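Local coordinates for protein mevalonate 3-kinase (Thermoplasma acidophilum, PDB 4RKS) that phosphorylates (R)-mevalonate at its 3-hydroxyl with ATP, a step of the alternative mevalonate pathway to isoprenoids in extreme acidophiles, at residues 56-59 with 64-67; 167-172 with 232-237; 217-222 with 258-263; 278-283 with 297-302; 307-312 with 322-327. All blocks are in the same frame, centred on the assembly; numbering follows the deposited sequence.

Interaction 1: residues 56-59 with 64-67; sequences IAYS and SIRS
S59 meets I65 where strand 53-59 gives way to the connection leading into strand 66-73, in the N-terminal domain of this GHMP-family kinase; both strands pair antiparallel with strand 24-34, which lies between them. The contact illustrates how one serine hydroxyl can bridge the two ends of a short connection. Its hydroxyl swings anti to its own backbone N (chi1 -165°), which carries OG across to the chain that follows, and it donates to the carbonyl O of I65, with OG and O 2.6 Å apart. OG lies in the carbonyl plane, on a lone pair of the I65 oxygen, at a C=O...OG angle of 120°. OG of S59 also lies 3.5 Å from CB of I65, so the branch point of the isoleucine packs beside it. From there CG2 of I65 extends toward the ring of Y58 and stops 4.2 Å from CE2, approaching obliquely. P31, I122 and L325 each touch both of these side chains. A second bond lies within 64-67: NH1 of R66 reaches back past I65 to the carbonyl O of S64 at 2.8 Å, with that oxygen nearly in the guanidinium plane.

Interaction 2: residues 167-172 with 232-237; sequences GGLTIT and HMIKEY
L169 and I234 form the apolar heart of a helix-on-sheet packing, in which helix 220-238 of the C-terminal part lies against strand 169-174 of the N-terminal domain. The example shows how two portions of a GHMP kinase can be joined by hydrocarbon alone at the point of touch. Two van der Waals contacts make up the interface between the segments. In the first, the methyl CD2 of L169 meets the methyl CG2 of I234 at 3.8 Å, the two side chains crossing at a slant. The leucine reaches this place because its CG stands anti to the backbone N (chi1 171°), extending the branch from the strand toward the helix; I246, from helix 243-262, and L185 also press on it. In the second, CD1 of I171 touches CB of K235 at 4.2 Å, so that the aliphatic root of the lysine, and not its charge, meets the strand. The alternation of the strand explains the pairing: L169 and I171 both direct their side chains to the helix, whereas T170 between them points away and its side chain touches T181.

The polar end of K235 is engaged outside the two segments. The lysine chain is fully extended, and its NZ forms a salt bridge with OE2 of E182.

Interaction 3: residues 217-222 with 258-263; sequences SDLYPA and HSILRG
S217 and I260 are in direct touch where the approach to helix 220-238 passes the C-terminal part of helix 243-262. The isoleucine methyl CG2 lies 3.6 Å from OG of the serine and almost as near to its CB, so a polar side chain here offers both its oxygen and its carbon to one hydrocarbon branch. The other branch of I260 meets L219, two residues on: CG1 faces CD1 of L219 at 4.3 Å. Two side chains of the same turn therefore touch I260, one at each branch.

One step outward, a water molecule joins the segments. It donates to the carbonyl O of I260 at 2.7 Å and sits 2.5 Å from OG of S217, which gives a backbone oxygen of the helix a partner. The serine hydroxyl has a further task, since L219 N donates to OG at 3.1 Å in a capping bond (N-H...O angle 149°). That bond lies across the type I turn from S217 to Y220, and probably helps to hold it. With OG anti to the backbone N (chi1 176°), the hydroxyl is placed for both.

Farther out, I214 of helix 207-214 packs on I260 and on Y220, while the hydroxyl of Y220 reaches the carbonyl of G39. L219 lies at the surface. Chemically, a single hydroxyl does three jobs at once: it caps a turn, holds a bridging water and rests on a methyl, so the approach to one helix and the C-terminal part of another are joined through one water and modest apolar contact.

Interaction 4: residues 278-283 with 297-302; sequences SYLKLI and SNVYVA
L280, on the last turns of helix 271-283, and V301, on strand 298-304, mark the nearest approach of the two backbones, with their CA atoms 8.7 Å apart. That spacing leaves a single layer of side chains between helix and strand. L280 extends from the helix toward the strand, and V299 and V301, two residues apart, turn their side chains to meet it; Y300 between them points away and touches I195 and A197. L280 and V301 meet tip to tip, the methyl CD1 of the leucine lying 3.6 Å from CG2 of the valine. A chi1 of -172° puts CG1 of V301 anti to the backbone N and leaves CG2, anti to the carbonyl carbon, to meet the leucine. The same leucine methyl also lies 4.2 Å from CG1 of V299, so CD1 rests on two valines on the same side of the strand. Around them Y291 of strand 289-292 touches L280 and V299, while F198 of strand 193-199 borders V301. All three contacting residues are buried, and the chemistry is purely apolar. This is the layered packing of a helix on one face of a beta-sheet, here within the C-terminal domain and away from the annotated sites.

Interaction 5: residues 307-312 with 322-327; sequences NADRLF and KKMLRI
F312 stands beside K322 where helix 308-312 runs nearly antiparallel to strand 322-327, the directions of the two short segments differing by 157° and their axes coming within 9.7 Å. The one hydrogen bond between them comes from the lysine. NZ of K322 donates to the carbonyl O of F312 at 2.6 Å, nearly along the C=O axis, with a C=O...NZ angle of 161°. A bend at chi3 (-70°) carries the ammonium round to the end of the helix, and I314 O offers it a second, weak bond.

Before that bend the lysine packs as hydrocarbon, its CB 3.7 Å from CE1 of F312, crossing the aromatic side chain obliquely. The ammonium also lies over the ring, but it is distant and adds at most a weak attraction. At the ring's edge, near its plane, CE1 meets the carbonyl carbon of K323.

M324 fills the other end of the contact. Bends at chi2 and chi3 curl its chain so that the terminal methyl CE tucks in among the helix residues: 3.7 Å from CB of F312, 3.8 Å from CB of A308 and 3.5 Å from the carbonyl O of A308. D309 borders the same methyl with OD1. Behind this surface layer, L311 packs on V301 and V303 of strand 298-304.

The contact therefore divides its chemistry by position. The methionine methyl supplies the apolar part, while a positive charge satisfies a carbonyl at the C-terminal end of a helix, where it would probably also be favoured by the helix dipole.

In the fold
Strand 53-59 ties three of the contacts together. Probable hydrogen bonds link it to strand 169-174, A57 N to G168 O at 3.2 Å, joining interactions 1 and 2, and to strand 321-327, S59 O to R326 N at 2.9 Å, joining interactions 1 and 5. Interaction 4 adjoins interaction 5 by packing, V301 CG1 lying 3.5 Å from L311 CD2. Interaction 3 stands apart at the periphery but shares helix 220-238 with interaction 2, their centres about 23 Å apart. The side chains of Y58, I234 and I260 come to about 9, 11 and 12 Å of the bound mevalonate and V299 to about 14 Å, so these contacts stand behind the pocket residues; interaction 5 lies away from the site.

Interaction 1: residues 56-59 with 64-67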
# COMPACT_ATOMS: atom_id res chain seq x y z
N ILE A 56 5.45 3.53 -0.63
CA ILE A 56 6.32 3.02 0.44
C ILE A 56 5.56 2.02 1.29
O ILE A 56 4.36 2.16 1.47
CB ILE A 56 6.81 4.14 1.39
CG1 ILE A 56 5.63 5.05 1.73
CG2 ILE A 56 7.96 4.90 0.81
CD1 ILE A 56 5.96 6.15 2.74
N ALA A 57 6.26 1.02 1.83
CA ALA A 57 5.70 0.19 2.89
C ALA A 57 6.05 0.81 4.25
O ALA A 57 7.14 1.35 4.42
CB ALA A 57 6.22 -1.23 2.81
N TYR A 58 5.12 0.76 5.20
CA TYR A 58 5.37 1.32 6.53
C TYR A 58 4.97 0.35 7.64
O TYR A 58 4.23 -0.61 7.39
CB TYR A 58 4.63 2.65 6.71
CG TYR A 58 3.12 2.49 6.90
CD1 TYR A 58 2.26 2.45 5.81
CD2 TYR A 58 2.56 2.40 8.18
CE1 TYR A 58 0.89 2.32 5.97
CE2 TYR A 58 1.19 2.25 8.36
CZ TYR A 58 0.36 2.22 7.24
OH TYR A 58 -1.00 2.08 7.39
N SER A 59 5.46 0.61 8.85
CA SER A 59 4.90 0.00 10.05
C SER A 59 5.12 1.01 11.16
O SER A 59 5.35 2.18 10.87
CB SER A 59 5.55 -1.34 10.37
OG SER A 59 4.79 -2.08 11.31
N SER A 64 4.88 -3.75 14.58
CA SER A 64 3.63 -4.34 15.01
C SER A 64 2.44 -4.06 14.08
O SER A 64 1.45 -4.79 14.14
CB SER A 64 3.27 -3.85 16.43
OG SER A 64 2.45 -2.69 16.41
N ILE A 65 2.51 -3.01 13.28
CA ILE A 65 1.48 -2.77 12.26
C ILE A 65 1.78 -3.68 11.06
O ILE A 65 2.80 -3.52 10.38
CB ILE A 65 1.42 -1.29 11.82
CG1 ILE A 65 1.18 -0.38 13.03
CG2 ILE A 65 0.29 -1.08 10.81
CD1 ILE A 65 0.96 1.06 12.63
N ARG A 66 0.89 -4.63 10.81
CA ARG A 66 1.21 -5.72 9.89
C ARG A 66 -0.01 -6.57 9.55
O ARG A 66 -1.03 -6.50 10.25
CB ARG A 66 2.26 -6.62 10.49
CG ARG A 66 1.72 -7.45 11.65
CD ARG A 66 2.86 -7.89 12.55
NE ARG A 66 2.46 -8.91 13.51
CZ ARG A 66 1.87 -8.67 14.68
NH1 ARG A 66 1.57 -7.43 15.04
NH2 ARG A 66 1.57 -9.69 15.48
N SER A 67 0.12 -7.38 8.49
CA SER A 67 -0.84 -8.44 8.19
C SER A 67 -0.18 -9.82 8.26
O SER A 67 0.85 -10.06 7.62
CB SER A 67 -1.47 -8.22 6.82
OG SER A 67 -2.53 -9.14 6.61

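Interaction 2: residues 167-172 with 232-237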
# COMPACT_ATOMS: atom_id res chain seq x y z
N GLY A 167 8.76 -3.93 -0.79
CA GLY A 167 9.15 -3.15 0.37
C GLY A 167 9.85 -1.85 0.03
O GLY A 167 10.07 -1.55 -1.13
N GLY A 168 10.20 -1.08 1.05
CA GLY A 168 10.86 0.19 0.82
C GLY A 168 10.08 1.14 -0.08
O GLY A 168 8.84 1.18 -0.06
N LEU A 169 10.82 1.91 -0.87
CA LEU A 169 10.21 2.78 -1.87
C LEU A 169 10.21 2.05 -3.20
O LEU A 169 11.24 1.57 -3.63
CB LEU A 169 10.96 4.10 -2.00
CG LEU A 169 10.57 5.04 -3.14
CD1 LEU A 169 9.14 5.53 -2.95
CD2 LEU A 169 11.57 6.22 -3.23
N THR A 170 9.04 1.98 -3.83
CA THR A 170 8.92 1.31 -5.11
C THR A 170 8.24 2.22 -6.11
O THR A 170 7.56 3.20 -5.74
CB THR A 170 8.10 0.01 -5.01
OG1 THR A 170 6.81 0.30 -4.46
CG2 THR A 170 8.84 -1.04 -4.16
N ILE A 171 8.45 1.91 -7.39
CA ILE A 171 7.69 2.47 -8.48
C ILE A 171 7.03 1.31 -9.21
O ILE A 171 7.66 0.30 -9.46
CB ILE A 171 8.56 3.28 -9.46
CG1 ILE A 171 9.02 4.60 -8.83
CG2 ILE A 171 7.82 3.53 -10.77
CD1 ILE A 171 10.09 5.27 -9.63
N THR A 172 5.75 1.45 -9.52
CA THR A 172 5.09 0.44 -10.33
C THR A 172 4.73 1.08 -11.66
O THR A 172 3.77 1.84 -11.75
CB THR A 172 3.85 -0.13 -9.65
OG1 THR A 172 4.26 -0.76 -8.43
CG2 THR A 172 3.15 -1.16 -10.55
N HIS A 232 9.63 9.22 -12.66
CA HIS A 232 10.98 9.42 -13.17
C HIS A 232 11.75 10.41 -12.29
O HIS A 232 12.93 10.21 -12.01
CB HIS A 232 10.97 9.89 -14.63
CG HIS A 232 10.88 8.78 -15.63
ND1 HIS A 232 9.83 8.64 -16.52
CD2 HIS A 232 11.71 7.73 -15.87
CE1 HIS A 232 10.03 7.57 -17.26
NE2 HIS A 232 11.16 7.00 -16.89
N MET A 233 11.07 11.45 -11.82
CA MET A 233 11.72 12.41 -10.94
C MET A 233 12.12 11.75 -9.63
O MET A 233 13.15 12.07 -9.07
CB MET A 233 10.80 13.61 -10.71
CG MET A 233 10.55 14.42 -11.97
SD MET A 233 9.38 15.78 -11.75
CE MET A 233 10.24 16.77 -10.53
N ILE A 234 11.32 10.80 -9.16
CA ILE A 234 11.66 10.09 -7.93
C ILE A 234 12.86 9.16 -8.14
O ILE A 234 13.77 9.13 -7.31
CB ILE A 234 10.45 9.30 -7.40
CG1 ILE A 234 9.42 10.29 -6.84
CG2 ILE A 234 10.87 8.28 -6.31
CD1 ILE A 234 8.11 9.67 -6.51
N LYS A 235 12.90 8.45 -9.28
CA LYS A 235 14.03 7.58 -9.58
C LYS A 235 15.34 8.38 -9.63
O LYS A 235 16.38 7.89 -9.20
CB LYS A 235 13.81 6.81 -10.89
CG LYS A 235 14.76 5.60 -11.08
CD LYS A 235 14.31 4.64 -12.19
CE LYS A 235 15.34 3.52 -12.40
NZ LYS A 235 14.87 2.47 -13.33
N GLU A 236 15.26 9.61 -10.13
CA GLU A 236 16.41 10.52 -10.15
C GLU A 236 16.83 11.00 -8.77
O GLU A 236 18.02 11.02 -8.44
CB GLU A 236 16.08 11.73 -11.03
CG GLU A 236 15.85 11.40 -12.49
CD GLU A 236 17.10 10.89 -13.19
OE1 GLU A 236 18.19 11.47 -12.97
OE2 GLU A 236 16.99 9.90 -13.95
N TYR A 237 15.87 11.43 -7.96
CA TYR A 237 16.18 11.83 -6.59
C TYR A 237 16.89 10.70 -5.83
O TYR A 237 17.75 10.94 -4.99
CB TYR A 237 14.91 12.23 -5.83
CG TYR A 237 14.36 13.58 -6.19
CD1 TYR A 237 15.19 14.69 -6.29
CD2 TYR A 237 12.99 13.77 -6.40
CE1 TYR A 237 14.68 15.95 -6.61
CE2 TYR A 237 12.47 15.02 -6.72
CZ TYR A 237 13.32 16.10 -6.82
OH TYR A 237 12.81 17.35 -7.13

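Interaction 3: residues 217-222 with 258-263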
# COMPACT_ATOMS: atom_id res chain seq x y z
N SER A 217 -12.77 12.36 -15.20
CA SER A 217 -12.23 13.72 -15.32
C SER A 217 -11.55 14.01 -16.67
O SER A 217 -10.80 13.19 -17.19
CB SER A 217 -11.24 13.99 -14.18
OG SER A 217 -10.64 15.26 -14.32
N ASP A 218 -11.80 15.21 -17.20
CA ASP A 218 -11.17 15.69 -18.42
C ASP A 218 -9.66 15.87 -18.26
O ASP A 218 -8.92 15.88 -19.24
CB ASP A 218 -11.81 17.01 -18.85
CG ASP A 218 -13.31 17.03 -18.62
OD1 ASP A 218 -13.95 15.98 -18.83
OD2 ASP A 218 -13.84 18.08 -18.20
N LEU A 219 -9.22 16.04 -17.02
CA LEU A 219 -7.79 16.15 -16.75
C LEU A 219 -7.13 14.78 -16.59
O LEU A 219 -5.92 14.70 -16.41
CB LEU A 219 -7.57 16.97 -15.48
CG LEU A 219 -8.25 18.33 -15.47
CD1 LEU A 219 -8.40 18.81 -14.04
CD2 LEU A 219 -7.43 19.31 -16.28
N TYR A 220 -7.92 13.70 -16.66
CA TYR A 220 -7.36 12.38 -16.39
C TYR A 220 -6.24 11.97 -17.35
O TYR A 220 -5.22 11.44 -16.90
CB TYR A 220 -8.43 11.29 -16.38
CG TYR A 220 -7.90 9.95 -15.92
CD1 TYR A 220 -7.32 9.81 -14.66
CD2 TYR A 220 -7.96 8.83 -16.74
CE1 TYR A 220 -6.82 8.60 -14.23
CE2 TYR A 220 -7.48 7.61 -16.31
CZ TYR A 220 -6.90 7.50 -15.06
OH TYR A 220 -6.41 6.29 -14.64
N PRO A 221 -6.41 12.21 -18.67
CA PRO A 221 -5.28 11.86 -19.54
C PRO A 221 -3.96 12.53 -19.18
O PRO A 221 -2.93 11.86 -19.25
CB PRO A 221 -5.74 12.33 -20.93
CG PRO A 221 -7.21 12.60 -20.82
CD PRO A 221 -7.67 12.31 -19.44
N ALA A 222 -3.98 13.80 -18.81
CA ALA A 222 -2.75 14.50 -18.43
C ALA A 222 -2.22 14.01 -17.08
O ALA A 222 -1.02 14.00 -16.85
CB ALA A 222 -2.99 16.00 -18.36
N HIS A 258 -5.81 15.25 -5.49
CA HIS A 258 -7.06 15.54 -4.80
C HIS A 258 -7.81 16.74 -5.38
O HIS A 258 -9.01 16.89 -5.16
CB HIS A 258 -6.79 15.68 -3.31
CG HIS A 258 -6.50 14.37 -2.65
ND1 HIS A 258 -7.47 13.41 -2.48
CD2 HIS A 258 -5.35 13.83 -2.18
CE1 HIS A 258 -6.94 12.35 -1.90
NE2 HIS A 258 -5.66 12.58 -1.70
N SER A 259 -7.12 17.56 -6.17
CA SER A 259 -7.82 18.58 -6.96
C SER A 259 -8.61 17.92 -8.10
O SER A 259 -9.73 18.34 -8.41
CB SER A 259 -6.83 19.60 -7.51
OG SER A 259 -7.49 20.58 -8.28
N ILE A 260 -8.05 16.87 -8.70
CA ILE A 260 -8.78 16.16 -9.75
C ILE A 260 -10.00 15.42 -9.19
O ILE A 260 -11.09 15.51 -9.74
CB ILE A 260 -7.86 15.16 -10.50
CG1 ILE A 260 -6.77 15.94 -11.23
CG2 ILE A 260 -8.67 14.32 -11.47
CD1 ILE A 260 -5.75 15.07 -11.90
N LEU A 261 -9.83 14.73 -8.07
CA LEU A 261 -10.95 14.03 -7.43
C LEU A 261 -12.10 14.97 -7.03
O LEU A 261 -13.26 14.65 -7.29
CB LEU A 261 -10.46 13.25 -6.20
CG LEU A 261 -9.66 11.99 -6.53
CD1 LEU A 261 -9.13 11.29 -5.28
CD2 LEU A 261 -10.48 11.03 -7.36
N ARG A 262 -11.79 16.11 -6.42
CA ARG A 262 -12.82 17.06 -6.00
C ARG A 262 -13.68 17.51 -7.18
O ARG A 262 -14.89 17.69 -7.03
CB ARG A 262 -12.20 18.28 -5.31
CG ARG A 262 -11.78 18.03 -3.85
CD ARG A 262 -11.38 19.33 -3.12
NE ARG A 262 -10.31 20.05 -3.81
CZ ARG A 262 -9.01 19.89 -3.55
NH1 ARG A 262 -8.61 19.03 -2.62
NH2 ARG A 262 -8.12 20.59 -4.24
N GLY A 263 -13.06 17.68 -8.34
CA GLY A 263 -13.78 18.01 -9.55
C GLY A 263 -14.67 16.90 -10.09
O GLY A 263 -15.44 17.13 -11.01
O HOH W 1 -11.44 16.51 -12.25

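Interaction 4: residues 278-283 with 297-302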
# COMPACT_ATOMS: atom_id res chain seq x y z
N SER A 278 -3.06 23.36 6.93
CA SER A 278 -2.72 24.78 7.02
C SER A 278 -1.69 25.05 8.11
O SER A 278 -0.78 25.86 7.93
CB SER A 278 -3.98 25.62 7.27
OG SER A 278 -4.93 25.44 6.23
N TYR A 279 -1.82 24.37 9.25
CA TYR A 279 -0.85 24.51 10.33
C TYR A 279 0.50 23.97 9.88
O TYR A 279 1.54 24.56 10.21
CB TYR A 279 -1.33 23.79 11.59
CG TYR A 279 -0.28 23.64 12.68
CD1 TYR A 279 0.10 24.73 13.46
CD2 TYR A 279 0.31 22.41 12.94
CE1 TYR A 279 1.06 24.59 14.47
CE2 TYR A 279 1.26 22.26 13.94
CZ TYR A 279 1.63 23.35 14.70
OH TYR A 279 2.58 23.19 15.69
N LEU A 280 0.48 22.86 9.14
CA LEU A 280 1.71 22.25 8.62
C LEU A 280 2.49 23.26 7.77
O LEU A 280 3.72 23.32 7.85
CB LEU A 280 1.39 20.98 7.79
CG LEU A 280 0.85 19.79 8.60
CD1 LEU A 280 0.56 18.57 7.71
CD2 LEU A 280 1.80 19.43 9.71
N LYS A 281 1.77 24.04 6.98
CA LYS A 281 2.37 25.11 6.19
C LYS A 281 3.08 26.15 7.06
O LYS A 281 4.07 26.75 6.66
CB LYS A 281 1.29 25.79 5.34
CG LYS A 281 1.79 26.65 4.21
CD LYS A 281 0.62 27.11 3.34
CE LYS A 281 1.07 27.61 1.97
NZ LYS A 281 1.79 28.91 2.05
N LEU A 282 2.55 26.37 8.27
CA LEU A 282 3.12 27.34 9.20
C LEU A 282 4.44 26.85 9.78
O LEU A 282 5.45 27.55 9.72
CB LEU A 282 2.12 27.63 10.32
CG LEU A 282 2.63 28.51 11.47
CD1 LEU A 282 2.98 29.91 10.98
CD2 LEU A 282 1.61 28.57 12.61
N ILE A 283 4.44 25.65 10.35
CA ILE A 283 5.65 25.14 10.98
C ILE A 283 6.71 24.71 9.98
O ILE A 283 7.86 24.48 10.36
CB ILE A 283 5.35 23.97 11.92
CG1 ILE A 283 4.53 22.90 11.21
CG2 ILE A 283 4.59 24.46 13.12
CD1 ILE A 283 4.13 21.74 12.12
N SER A 297 -9.12 8.85 5.45
CA SER A 297 -9.16 10.11 6.18
C SER A 297 -7.91 10.30 7.04
O SER A 297 -7.99 10.62 8.22
CB SER A 297 -10.41 10.16 7.06
OG SER A 297 -11.57 9.97 6.26
N ASN A 298 -6.75 10.10 6.42
CA ASN A 298 -5.50 10.25 7.14
C ASN A 298 -4.61 11.30 6.49
O ASN A 298 -4.64 11.51 5.27
CB ASN A 298 -4.77 8.91 7.22
CG ASN A 298 -5.66 7.80 7.74
OD1 ASN A 298 -6.01 7.78 8.91
ND2 ASN A 298 -6.04 6.88 6.86
N VAL A 299 -3.84 12.00 7.33
CA VAL A 299 -2.80 12.89 6.84
C VAL A 299 -1.46 12.38 7.32
O VAL A 299 -1.20 12.32 8.54
CB VAL A 299 -3.01 14.34 7.32
CG1 VAL A 299 -1.84 15.22 6.87
CG2 VAL A 299 -4.32 14.88 6.80
N TYR A 300 -0.61 12.01 6.37
CA TYR A 300 0.69 11.42 6.64
C TYR A 300 1.79 12.46 6.53
O TYR A 300 1.98 13.04 5.47
CB TYR A 300 0.98 10.28 5.66
CG TYR A 300 -0.00 9.14 5.69
CD1 TYR A 300 0.04 8.19 6.71
CD2 TYR A 300 -0.96 9.00 4.69
CE1 TYR A 300 -0.84 7.13 6.72
CE2 TYR A 300 -1.85 7.95 4.70
CZ TYR A 300 -1.78 7.02 5.72
OH TYR A 300 -2.66 5.97 5.74
N VAL A 301 2.49 12.73 7.62
CA VAL A 301 3.48 13.80 7.62
C VAL A 301 4.91 13.28 7.78
O VAL A 301 5.29 12.77 8.84
CB VAL A 301 3.19 14.83 8.72
CG1 VAL A 301 4.10 16.03 8.58
CG2 VAL A 301 1.75 15.28 8.63
N ALA A 302 5.67 13.39 6.69
CA ALA A 302 7.09 13.09 6.71
C ALA A 302 7.85 14.16 7.49
O ALA A 302 7.56 15.34 7.36
CB ALA A 302 7.64 12.99 5.30

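Interaction 5: residues 307-312 with 322-327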
# COMPACT_ATOMS: atom_id res chain seq x y z
N ASN A 307 13.02 15.82 14.66
CA ASN A 307 11.81 16.61 14.92
C ASN A 307 10.53 15.78 15.04
O ASN A 307 9.44 16.35 15.17
CB ASN A 307 11.64 17.66 13.82
CG ASN A 307 12.83 18.60 13.73
OD1 ASN A 307 13.30 19.13 14.73
ND2 ASN A 307 13.33 18.79 12.51
N ALA A 308 10.65 14.46 15.01
CA ALA A 308 9.48 13.58 15.00
C ALA A 308 8.68 13.61 16.30
O ALA A 308 7.45 13.67 16.26
CB ALA A 308 9.90 12.14 14.68
N ASP A 309 9.35 13.55 17.45
CA ASP A 309 8.63 13.60 18.74
C ASP A 309 7.96 14.94 18.92
O ASP A 309 6.85 15.02 19.45
CB ASP A 309 9.57 13.30 19.91
CG ASP A 309 9.85 11.82 20.06
OD1 ASP A 309 8.92 11.01 19.85
OD2 ASP A 309 11.00 11.45 20.36
N ARG A 310 8.63 15.99 18.47
CA ARG A 310 8.05 17.33 18.51
C ARG A 310 6.74 17.41 17.73
O ARG A 310 5.72 17.89 18.24
CB ARG A 310 9.04 18.34 17.94
CG ARG A 310 8.49 19.72 17.79
CD ARG A 310 9.64 20.69 17.68
NE ARG A 310 9.20 22.04 17.34
CZ ARG A 310 10.02 23.02 17.01
NH1 ARG A 310 11.34 22.80 16.96
NH2 ARG A 310 9.54 24.22 16.71
N LEU A 311 6.76 16.94 16.48
CA LEU A 311 5.55 16.91 15.66
C LEU A 311 4.45 16.04 16.29
O LEU A 311 3.30 16.45 16.37
CB LEU A 311 5.87 16.39 14.26
CG LEU A 311 4.68 16.35 13.30
CD1 LEU A 311 4.02 17.72 13.18
CD2 LEU A 311 5.16 15.85 11.95
N PHE A 312 4.84 14.86 16.75
CA PHE A 312 3.91 13.92 17.36
C PHE A 312 3.25 14.52 18.60
O PHE A 312 2.12 14.17 18.95
CB PHE A 312 4.65 12.63 17.70
CG PHE A 312 3.78 11.55 18.30
CD1 PHE A 312 3.11 10.65 17.47
CD2 PHE A 312 3.64 11.43 19.67
CE1 PHE A 312 2.31 9.65 18.01
CE2 PHE A 312 2.84 10.43 20.22
CZ PHE A 312 2.17 9.54 19.40
N LYS A 322 -2.98 9.98 16.68
CA LYS A 322 -1.64 10.01 16.12
C LYS A 322 -0.89 8.68 16.20
O LYS A 322 -0.98 7.96 17.19
CB LYS A 322 -0.82 11.11 16.82
CG LYS A 322 -1.39 12.50 16.66
CD LYS A 322 -0.68 13.51 17.55
CE LYS A 322 -1.00 13.28 19.03
NZ LYS A 322 -0.33 14.27 19.94
N LYS A 323 -0.16 8.36 15.14
CA LYS A 323 0.73 7.20 15.15
C LYS A 323 2.10 7.57 14.60
O LYS A 323 2.21 8.35 13.65
CB LYS A 323 0.15 6.05 14.32
CG LYS A 323 -0.12 4.80 15.11
CD LYS A 323 -1.40 4.91 15.90
CE LYS A 323 -1.70 3.63 16.66
NZ LYS A 323 -2.98 3.69 17.43
N MET A 324 3.14 7.01 15.20
CA MET A 324 4.50 7.21 14.72
C MET A 324 4.88 6.06 13.80
O MET A 324 4.91 4.90 14.23
CB MET A 324 5.48 7.31 15.89
CG MET A 324 6.93 7.59 15.49
SD MET A 324 7.21 9.25 14.85
CE MET A 324 7.04 10.21 16.37
N LEU A 325 5.16 6.38 12.54
CA LEU A 325 5.43 5.36 11.51
C LEU A 325 6.85 5.42 10.96
O LEU A 325 7.53 6.44 11.06
CB LEU A 325 4.44 5.52 10.35
CG LEU A 325 2.94 5.55 10.66
CD1 LEU A 325 2.12 5.74 9.39
CD2 LEU A 325 2.51 4.28 11.38
N ARG A 326 7.29 4.33 10.35
CA ARG A 326 8.58 4.31 9.68
C ARG A 326 8.54 3.44 8.42
O ARG A 326 7.68 2.56 8.29
CB ARG A 326 9.68 3.81 10.62
CG ARG A 326 9.48 2.41 11.13
CD ARG A 326 10.80 1.83 11.66
NE ARG A 326 11.48 2.74 12.58
CZ ARG A 326 12.55 2.41 13.30
NH1 ARG A 326 13.06 1.19 13.21
NH2 ARG A 326 13.10 3.30 14.11
N ILE A 327 9.47 3.68 7.50
CA ILE A 327 9.54 2.90 6.25
C ILE A 327 10.10 1.52 6.55
O ILE A 327 11.12 1.42 7.21
CB ILE A 327 10.42 3.58 5.20
CG1 ILE A 327 9.94 5.01 4.90
CG2 ILE A 327 10.52 2.73 3.93
CD1 ILE A 327 8.47 5.15 4.84